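Local coordinates for MsStt7d protein (Micromonas, PDB 4IX3) that probably phosphorylates proteins with ATP through a catalytic domain of canonical kinase fold, being a homolog of the state transition kinase Stt7, at residues Lys8-Thr13 with Ala92-Glu97; Arg38-Phe41 with Gln45-Val48; Gly209-Arg214 with Asp219-Leu224; Val256-Ala261 with Ala269-Phe274. All blocks are in the same frame, centred on the assembly; numbering follows the deposited sequence. Where two conformers were deposited one is given.

Contact 1 of 4, residues Lys8-Thr13 with Ala92-Glu97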
# COMPACT_ATOMS: atom_id res chain seq x y z
N LYS B 8 3.94 -21.98 21.39
CA LYS B 8 3.41 -20.96 20.47
C LYS B 8 1.99 -21.39 20.08
O LYS B 8 1.66 -22.55 20.19
CB LYS B 8 4.27 -20.93 19.20
CG LYS B 8 5.78 -20.77 19.33
CD LYS B 8 6.27 -19.46 19.95
CE LYS B 8 6.39 -19.50 21.48
NZ LYS B 8 7.12 -18.27 21.89
N THR B 9 1.12 -20.47 19.73
CA THR B 9 -0.20 -20.80 19.20
C THR B 9 -0.25 -20.33 17.75
O THR B 9 0.14 -19.19 17.46
CB THR B 9 -1.34 -20.23 20.06
OG1 THR B 9 -1.21 -18.80 20.12
CG2 THR B 9 -1.32 -20.83 21.47
N LEU B 10 -0.68 -21.22 16.87
CA LEU B 10 -0.77 -20.91 15.44
C LEU B 10 -2.17 -21.20 14.92
O LEU B 10 -2.75 -22.24 15.23
CB LEU B 10 0.23 -21.75 14.65
CG LEU B 10 1.67 -21.36 15.01
CD1 LEU B 10 2.67 -22.30 14.35
CD2 LEU B 10 2.03 -19.95 14.61
N ARG B 11 -2.72 -20.30 14.10
CA ARG B 11 -4.05 -20.52 13.51
C ARG B 11 -3.92 -21.40 12.26
O ARG B 11 -3.02 -21.24 11.42
CB ARG B 11 -4.65 -19.14 13.19
CG ARG B 11 -5.07 -18.36 14.44
CD ARG B 11 -5.29 -16.89 14.15
NE ARG B 11 -4.05 -16.18 13.88
CZ ARG B 11 -3.97 -14.87 13.73
NH1 ARG B 11 -5.08 -14.14 13.78
NH2 ARG B 11 -2.76 -14.29 13.59
N ARG B 12 -4.86 -22.34 12.10
CA ARG B 12 -4.84 -23.28 10.99
C ARG B 12 -6.27 -23.56 10.53
O ARG B 12 -7.21 -23.36 11.29
CB ARG B 12 -4.15 -24.59 11.39
CG ARG B 12 -2.65 -24.42 11.71
CD ARG B 12 -1.88 -24.06 10.46
NE ARG B 12 -0.50 -23.66 10.75
CZ ARG B 12 0.53 -24.49 10.84
NH1 ARG B 12 0.35 -25.82 10.75
NH2 ARG B 12 1.73 -24.00 11.07
N THR B 13 -6.39 -24.09 9.33
CA THR B 13 -7.66 -24.57 8.79
C THR B 13 -7.50 -26.08 8.65
O THR B 13 -6.54 -26.53 8.05
CB THR B 13 -7.88 -23.94 7.40
OG1 THR B 13 -8.23 -22.57 7.63
CG2 THR B 13 -9.05 -24.65 6.68
N ALA B 92 8.13 -18.99 13.43
CA ALA B 92 9.48 -18.54 13.04
C ALA B 92 10.36 -19.70 12.52
O ALA B 92 10.86 -19.67 11.38
CB ALA B 92 10.17 -17.81 14.20
N LYS B 93 10.52 -20.76 13.30
CA LYS B 93 11.45 -21.84 12.88
C LYS B 93 10.89 -22.66 11.71
O LYS B 93 11.64 -23.14 10.86
CB LYS B 93 11.82 -22.77 14.04
CG LYS B 93 12.76 -22.14 15.05
CD LYS B 93 13.42 -23.14 16.02
CE LYS B 93 14.39 -24.00 15.25
NZ LYS B 93 15.71 -23.31 15.14
N ASP B 94 9.57 -22.76 11.64
CA ASP B 94 8.87 -23.47 10.57
C ASP B 94 8.59 -22.58 9.35
O ASP B 94 8.26 -23.09 8.27
CB ASP B 94 7.57 -24.10 11.09
CG ASP B 94 6.70 -23.13 11.89
OD1 ASP B 94 7.24 -22.61 12.91
OD2 ASP B 94 5.48 -22.94 11.58
N GLY B 95 8.73 -21.26 9.51
CA GLY B 95 8.58 -20.32 8.40
C GLY B 95 9.69 -20.46 7.39
O GLY B 95 10.85 -20.78 7.70
N GLY B 96 9.33 -20.28 6.13
CA GLY B 96 10.20 -20.54 5.01
C GLY B 96 10.61 -19.26 4.31
O GLY B 96 10.81 -18.22 4.97
N GLU B 97 10.80 -19.37 2.99
CA GLU B 97 11.30 -18.26 2.19
C GLU B 97 10.54 -18.29 0.89
O GLU B 97 10.45 -19.35 0.26
CB GLU B 97 12.80 -18.45 1.91
CG GLU B 97 13.64 -18.58 3.17
CD GLU B 97 13.59 -19.97 3.80
OE1 GLU B 97 13.47 -20.98 3.06
OE2 GLU B 97 13.71 -20.05 5.05
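D94 meets L10 and R12 through one carboxylate oxygen, OD2. The ionic part is a long salt bridge, 3.9 Å from R12 NH2 to D94 OD2, in which the oxygen lies at the edge of the guanidinium and in its plane. The carboxylate and guanidinium planes are turned 49° apart, consistent with a loose charge attraction rather than a paired grip. A bend at chi2 (-67°) turns the arginine chain, and its NH2 arrives opposite the aspartate. Both charged groups have closer partners elsewhere, since R12 NE bonds to the carbonyl of E89 and D94 OD2 accepts from the backbone N of G91.

The van der Waals part is slighter. L10 CD1 stands 4.0 Å from D94 OD2, so a methyl comes up to the oxygen beside the arginine. L10 and D94 reach toward each other from opposite directions.

R11 forms salt bridges with E89 of strand 84-90 and with E64 of helix 59-76, and T13 OG1 bonds to C87 N. The arrangement is that of an N-terminal extension laid along a strand of the kinase N-lobe, touching at the surface the loop that leads from strand 84-90 to strand 106-112.

Contact 2 of 4, residues Arg38-Phe41 with Gln45-Val48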
# COMPACT_ATOMS: atom_id res chain seq x y z
N ARG B 38 0.55 -16.10 -6.38
CA ARG B 38 -0.04 -17.37 -6.85
C ARG B 38 0.62 -18.51 -6.08
O ARG B 38 1.76 -18.39 -5.63
CB ARG B 38 0.23 -17.60 -8.33
CG ARG B 38 -0.53 -16.69 -9.25
CD ARG B 38 -0.14 -17.17 -10.63
NE ARG B 38 -0.67 -16.31 -11.68
CZ ARG B 38 -0.09 -15.18 -12.07
NH1 ARG B 38 1.04 -14.80 -11.49
NH2 ARG B 38 -0.66 -14.42 -13.01
N GLY B 39 -0.08 -19.62 -5.94
CA GLY B 39 0.52 -20.82 -5.36
C GLY B 39 -0.17 -22.06 -5.88
O GLY B 39 -1.09 -22.00 -6.70
N VAL B 40 0.35 -23.21 -5.46
CA VAL B 40 -0.23 -24.49 -5.85
C VAL B 40 -0.42 -25.26 -4.55
O VAL B 40 0.53 -25.37 -3.75
CB VAL B 40 0.71 -25.28 -6.79
CG1 VAL B 40 0.08 -26.62 -7.13
CG2 VAL B 40 0.97 -24.49 -8.08
N PHE B 41 -1.62 -25.81 -4.38
CA PHE B 41 -1.98 -26.53 -3.18
C PHE B 41 -2.11 -28.01 -3.58
O PHE B 41 -2.82 -28.34 -4.55
CB PHE B 41 -3.29 -25.95 -2.62
CG PHE B 41 -3.86 -26.65 -1.42
CD1 PHE B 41 -3.09 -26.86 -0.27
CD2 PHE B 41 -5.18 -27.11 -1.42
CE1 PHE B 41 -3.65 -27.43 0.87
CE2 PHE B 41 -5.77 -27.66 -0.27
CZ PHE B 41 -4.98 -27.84 0.89
N GLN B 45 -3.82 -27.93 -7.27
CA GLN B 45 -4.89 -26.93 -7.15
C GLN B 45 -4.29 -25.54 -7.24
O GLN B 45 -3.44 -25.17 -6.44
CB GLN B 45 -5.67 -27.10 -5.85
CG GLN B 45 -6.33 -28.44 -5.71
CD GLN B 45 -7.09 -28.55 -4.41
OE1 GLN B 45 -7.73 -27.58 -3.97
NE2 GLN B 45 -6.94 -29.68 -3.73
N ASP B 46 -4.66 -24.75 -8.25
CA ASP B 46 -4.19 -23.37 -8.34
C ASP B 46 -4.88 -22.49 -7.30
O ASP B 46 -6.10 -22.45 -7.21
CB ASP B 46 -4.47 -22.86 -9.74
CG ASP B 46 -3.65 -23.59 -10.77
OD1 ASP B 46 -2.52 -24.00 -10.46
OD2 ASP B 46 -4.11 -23.79 -11.90
N VAL B 47 -4.06 -21.82 -6.50
CA VAL B 47 -4.59 -21.00 -5.44
C VAL B 47 -3.96 -19.60 -5.49
O VAL B 47 -2.97 -19.39 -6.20
CB VAL B 47 -4.37 -21.63 -4.03
CG1 VAL B 47 -5.17 -22.93 -3.97
CG2 VAL B 47 -2.90 -21.85 -3.71
N VAL B 48 -4.54 -18.70 -4.71
CA VAL B 48 -3.97 -17.36 -4.50
C VAL B 48 -3.79 -17.24 -2.98
O VAL B 48 -4.60 -17.73 -2.21
CB VAL B 48 -4.91 -16.30 -5.08
CG1 VAL B 48 -4.57 -14.92 -4.59
CG2 VAL B 48 -4.82 -16.33 -6.60
O HOH W 1 -0.86 -21.86 -9.51
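F41 and Q45 face each other as a hydrogen-bonded antiparallel pair, with F41 N to Q45 O at 2.8 Å and the donor in the carbonyl plane; the return bond runs from Q45 N to F41 O. Their side chains leave the sheet side by side. Q45 OE1 sits in plane at the edge of the phenylalanine ring, 3.6 Å from F41 CD2, while the amide is turned 75° against the ring. Beyond CG the glutamine is extended, which carries the amide out along the ring. Were Q45 an alanine, the edge of the ring at CD2 would probably lose its polar neighbour, and a gap would open beside it.

On the same face V47 lays its CG1 against F41 CB (3.8 Å) and its CG2 over the carbonyl group of G39, 3.5 Å from G39 C. The backbones of G39 and V47 form the second hydrogen-bonded pair, here with both donors above the carbonyl planes. This is the β2-β3 hairpin of the kinase N-lobe, directly following the glycine-rich loop.

G39 O has a second donor besides V47 N: a water at 2.8 Å, which also donates to D46 OD1 and links the two strands on the side of V40 and D46. Farther out, M85 and M110, from other strands of the sheet, pack on F41 and V47, I21 also touches F41, and R38 NH2 forms a salt bridge with E116.

Contact 3 of 4, residues Gly209-Arg214 with Asp219-Leu224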
# COMPACT_ATOMS: atom_id res chain seq x y z
N GLY B 209 -12.27 6.31 4.47
CA GLY B 209 -11.42 5.08 4.58
C GLY B 209 -10.59 5.03 3.31
O GLY B 209 -10.66 6.01 2.55
N PRO B 210 -9.97 3.86 3.00
CA PRO B 210 -9.17 3.73 1.77
C PRO B 210 -10.26 3.71 0.69
O PRO B 210 -11.43 3.41 0.96
CB PRO B 210 -8.47 2.37 1.93
CG PRO B 210 -9.45 1.61 2.77
CD PRO B 210 -10.17 2.56 3.67
N ALA B 211 -9.95 4.22 -0.47
CA ALA B 211 -10.94 4.22 -1.52
C ALA B 211 -10.04 4.35 -2.72
O ALA B 211 -9.05 5.10 -2.69
CB ALA B 211 -11.90 5.42 -1.41
N ASP B 212 -10.41 3.66 -3.78
CA ASP B 212 -9.74 3.89 -5.03
C ASP B 212 -10.42 5.13 -5.62
O ASP B 212 -11.62 5.12 -5.85
CB ASP B 212 -9.99 2.68 -5.93
CG ASP B 212 -9.20 2.74 -7.21
OD1 ASP B 212 -9.13 3.86 -7.78
OD2 ASP B 212 -8.76 1.68 -7.73
N PRO B 213 -9.67 6.25 -5.81
CA PRO B 213 -10.31 7.48 -6.25
C PRO B 213 -10.99 7.36 -7.61
O PRO B 213 -11.91 8.12 -7.94
CB PRO B 213 -9.18 8.51 -6.26
CG PRO B 213 -7.94 7.70 -6.24
CD PRO B 213 -8.21 6.37 -5.63
N ARG B 214 -10.56 6.41 -8.43
CA ARG B 214 -11.15 6.26 -9.75
C ARG B 214 -12.59 5.73 -9.68
O ARG B 214 -13.36 5.95 -10.63
CB ARG B 214 -10.31 5.29 -10.58
CG ARG B 214 -8.87 5.76 -10.82
CD ARG B 214 -8.06 4.70 -11.53
NE ARG B 214 -7.92 3.56 -10.62
CZ ARG B 214 -7.46 2.38 -10.98
NH1 ARG B 214 -7.02 2.18 -12.21
NH2 ARG B 214 -7.47 1.37 -10.08
N ASP B 219 -16.17 13.33 -3.34
CA ASP B 219 -16.51 13.83 -2.01
C ASP B 219 -17.23 12.81 -1.13
O ASP B 219 -17.86 13.18 -0.13
CB ASP B 219 -17.32 15.12 -2.12
CG ASP B 219 -18.71 14.89 -2.67
OD1 ASP B 219 -18.96 13.81 -3.27
OD2 ASP B 219 -19.50 15.85 -2.61
N GLU B 220 -17.15 11.53 -1.51
CA GLU B 220 -17.74 10.43 -0.74
C GLU B 220 -16.74 9.28 -0.72
O GLU B 220 -17.00 8.17 -1.22
CB GLU B 220 -19.07 9.95 -1.31
CG GLU B 220 -20.07 11.09 -1.33
CD GLU B 220 -21.42 10.72 -1.91
OE1 GLU B 220 -21.70 9.52 -2.14
OE2 GLU B 220 -22.19 11.68 -2.17
N LEU B 221 -15.64 9.52 -0.01
CA LEU B 221 -14.59 8.52 0.19
C LEU B 221 -14.85 7.65 1.44
O LEU B 221 -14.03 6.81 1.82
CB LEU B 221 -13.20 9.20 0.21
CG LEU B 221 -12.95 10.04 -1.04
CD1 LEU B 221 -11.60 10.72 -0.84
CD2 LEU B 221 -13.04 9.24 -2.34
N TYR B 222 -16.01 7.81 2.05
CA TYR B 222 -16.39 7.15 3.30
C TYR B 222 -17.55 6.16 3.11
O TYR B 222 -18.28 6.24 2.11
CB TYR B 222 -16.85 8.21 4.32
CG TYR B 222 -18.00 9.10 3.81
CD1 TYR B 222 -19.33 8.64 3.83
CD2 TYR B 222 -17.75 10.37 3.29
CE1 TYR B 222 -20.37 9.42 3.33
CE2 TYR B 222 -18.78 11.16 2.81
CZ TYR B 222 -20.08 10.68 2.83
OH TYR B 222 -21.05 11.54 2.34
N LEU B 223 -17.78 5.30 4.10
CA LEU B 223 -19.03 4.54 4.24
C LEU B 223 -20.00 5.26 5.14
O LEU B 223 -21.18 5.42 4.79
CB LEU B 223 -18.79 3.10 4.72
CG LEU B 223 -17.99 2.22 3.76
CD1 LEU B 223 -17.92 0.80 4.29
CD2 LEU B 223 -18.61 2.21 2.37
N LEU B 224 -19.53 5.79 6.26
CA LEU B 224 -20.37 6.59 7.15
C LEU B 224 -19.74 7.98 7.14
O LEU B 224 -18.51 8.08 7.17
CB LEU B 224 -20.28 6.09 8.59
CG LEU B 224 -20.94 4.75 8.84
CD1 LEU B 224 -20.66 4.21 10.24
CD2 LEU B 224 -22.43 4.79 8.52
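A211 and L221 meet through their methyls, probably where the P+1 loop meets the end of the activation segment of this kinase domain, the ADE sequence ending at E220 standing where most kinases have APE. The side chain of A211 is directed at the other segment, and its CB lies 4.1 Å from L221 CD2. L221 reaches it with CG anti to the carbonyl carbon (chi1 -55°). Beside this small apolar touch, the carbonyl of L221 takes the N-H of G209 in a nearly straight bond, G209 N to L221 O 3.2 Å, with the donor above the carbonyl plane. P210 and Y222 turn their side chains away.

D212 also turns away from 219-224; its OD2 forms a salt bridge with K170 of the catalytic loop, and its side chain packs on D168, a magnesium ligand. E220 pairs with R326, as the APE glutamate pairs with arginine in other kinases.

R214 holds D212 side-on, with NE and NH2 directed at separate oxygens and both bonds close to the guanidinium plane. The NH2 to D212 OD2 bond is the shorter, at 2.7 Å. D212 OD1 takes R214 NE (3.1 Å) on its syn lone pair while its anti side receives R214 N, 3.0 Å away, in an Asx turn.

Contact 4 of 4, residues Val256-Ala261 with Ala269-Phe274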
# COMPACT_ATOMS: atom_id res chain seq x y z
N VAL B 256 -18.11 0.66 -13.21
CA VAL B 256 -17.85 -0.57 -13.97
C VAL B 256 -18.75 -0.56 -15.22
O VAL B 256 -18.27 -0.90 -16.30
CB VAL B 256 -18.19 -1.82 -13.11
CG1 VAL B 256 -18.15 -3.11 -13.93
CG2 VAL B 256 -17.20 -1.92 -11.93
N MET B 257 -20.03 -0.25 -15.06
CA MET B 257 -20.93 -0.24 -16.19
C MET B 257 -20.49 0.71 -17.31
O MET B 257 -20.51 0.33 -18.49
CB MET B 257 -22.31 0.17 -15.74
CG MET B 257 -23.31 0.19 -16.90
SD MET B 257 -24.98 0.09 -16.32
CE MET B 257 -25.86 0.34 -17.89
N LEU B 258 -20.06 1.93 -16.94
CA LEU B 258 -19.55 2.86 -17.95
C LEU B 258 -18.42 2.24 -18.74
O LEU B 258 -18.33 2.40 -19.95
CB LEU B 258 -19.07 4.15 -17.30
CG LEU B 258 -20.19 5.06 -16.75
CD1 LEU B 258 -19.68 6.07 -15.75
CD2 LEU B 258 -20.93 5.79 -17.89
N GLN B 259 -17.45 1.62 -18.03
CA GLN B 259 -16.33 1.06 -18.74
C GLN B 259 -16.68 -0.13 -19.62
O GLN B 259 -16.13 -0.29 -20.69
CB GLN B 259 -15.25 0.72 -17.72
CG GLN B 259 -14.77 1.94 -16.95
CD GLN B 259 -13.40 1.77 -16.33
OE1 GLN B 259 -12.42 2.46 -16.70
NE2 GLN B 259 -13.36 0.96 -15.32
N LEU B 260 -17.56 -1.01 -19.11
CA LEU B 260 -17.97 -2.13 -19.95
C LEU B 260 -18.72 -1.62 -21.19
O LEU B 260 -18.55 -2.18 -22.26
CB LEU B 260 -18.85 -3.09 -19.15
CG LEU B 260 -18.11 -3.74 -17.98
CD1 LEU B 260 -19.12 -4.59 -17.26
CD2 LEU B 260 -16.94 -4.55 -18.54
N ALA B 261 -19.58 -0.62 -20.99
CA ALA B 261 -20.47 -0.15 -22.05
C ALA B 261 -19.78 0.67 -23.14
O ALA B 261 -20.25 0.66 -24.28
CB ALA B 261 -21.61 0.65 -21.43
N ALA B 269 -7.79 7.34 -18.03
CA ALA B 269 -7.97 8.70 -18.49
C ALA B 269 -9.37 8.92 -19.08
O ALA B 269 -9.97 9.98 -18.85
CB ALA B 269 -6.90 9.06 -19.52
N GLY B 270 -9.91 7.93 -19.78
CA GLY B 270 -11.25 8.07 -20.39
C GLY B 270 -12.31 8.17 -19.30
O GLY B 270 -13.16 9.06 -19.30
N LEU B 271 -12.28 7.26 -18.32
CA LEU B 271 -13.27 7.33 -17.25
C LEU B 271 -13.12 8.61 -16.46
O LEU B 271 -14.11 9.25 -16.09
CB LEU B 271 -13.12 6.10 -16.33
CG LEU B 271 -14.08 6.04 -15.14
CD1 LEU B 271 -15.50 5.93 -15.64
CD2 LEU B 271 -13.72 4.89 -14.21
N GLU B 272 -11.86 8.99 -16.19
CA GLU B 272 -11.61 10.25 -15.47
C GLU B 272 -12.19 11.47 -16.21
O GLU B 272 -12.86 12.30 -15.59
CB GLU B 272 -10.10 10.46 -15.23
CG GLU B 272 -9.77 11.71 -14.42
CD GLU B 272 -8.28 11.87 -14.14
OE1 GLU B 272 -7.46 11.22 -14.82
OE2 GLU B 272 -7.95 12.70 -13.25
N ARG B 273 -12.02 11.52 -17.53
CA ARG B 273 -12.56 12.65 -18.31
C ARG B 273 -14.08 12.64 -18.22
O ARG B 273 -14.73 13.68 -18.01
CB ARG B 273 -12.17 12.54 -19.79
CG ARG B 273 -12.79 13.67 -20.62
CD ARG B 273 -11.94 13.99 -21.81
NE ARG B 273 -12.14 13.05 -22.89
CZ ARG B 273 -12.88 13.27 -23.98
NH1 ARG B 273 -13.64 14.35 -24.09
NH2 ARG B 273 -12.88 12.37 -24.94
N PHE B 274 -14.70 11.47 -18.43
CA PHE B 274 -16.15 11.37 -18.33
C PHE B 274 -16.65 11.83 -16.98
O PHE B 274 -17.59 12.63 -16.90
CB PHE B 274 -16.66 9.95 -18.61
CG PHE B 274 -18.14 9.80 -18.37
CD1 PHE B 274 -18.62 9.53 -17.09
CD2 PHE B 274 -19.04 10.12 -19.36
CE1 PHE B 274 -19.97 9.42 -16.84
CE2 PHE B 274 -20.41 10.01 -19.11
CZ PHE B 274 -20.87 9.75 -17.84
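The helical segments 256-261 and 269-274 run with their N-to-C directions 120° apart and their axes no closer than 10.8 Å, so side chains alone span the gap. By chain order the helices they belong to, 246-261 and 268-280, are probably αF and αG of the kinase C-lobe, the first of them a central support of that lobe.

L258 carries much of the contact. Its two methyls divide the work on F274: CD2 rests over the ring face, 4.2 Å from the centroid and 25° off the normal, a CH-pi contact, while CD1 comes within 3.5 Å of F274 CE1, standing above the plane on the same side. The two side chains cross at about a right angle. F274 swings its ring out, chi1 at 174° placing CG opposite the backbone N, and extends from its helix toward L258. The ring has further company, since F288 also meets it and L265 packs on it.

L258 CD1 touches a second partner too, L271 CD1, 4.2 Å away. The other methyl of L271, CD2, lies across the glutamine chain, 3.8 Å from Q259 CD. Cutting the Q259 side chain back to an alanine is likely to remove the surface on which L271 CD2 rests, opening a gap between the helices.

Neighbouring parts of the lobe enclose the cluster: M319 and C315 pack on L258, and P171 and M123 on Q259. The C-terminal end of the first helix is held by R266, whose NE bonds to Q259 O and whose NH2 bonds to L260 O.

Contacts 1 and 2 belong to the N-lobe, contacts 3 and 4 to the C-lobe. Contact 4 is buried and wholly of side-chain packing; contact 2 is partly buried and depends on paired backbones; contacts 1 and 3 lie at the surface and join irregular segments, the first by a long ion pair, the second by a backbone bond and a methyl touch. Contacts 1 and 2 both lean on strand 84-90, at different residues, with nearest atoms about 7 Å apart. In the C-lobe contacts 3 and 4 do touch, R214 O lying 3.7 Å from L271 CD2, and F248, on the same helix as 256-261, packs against A211 and L223.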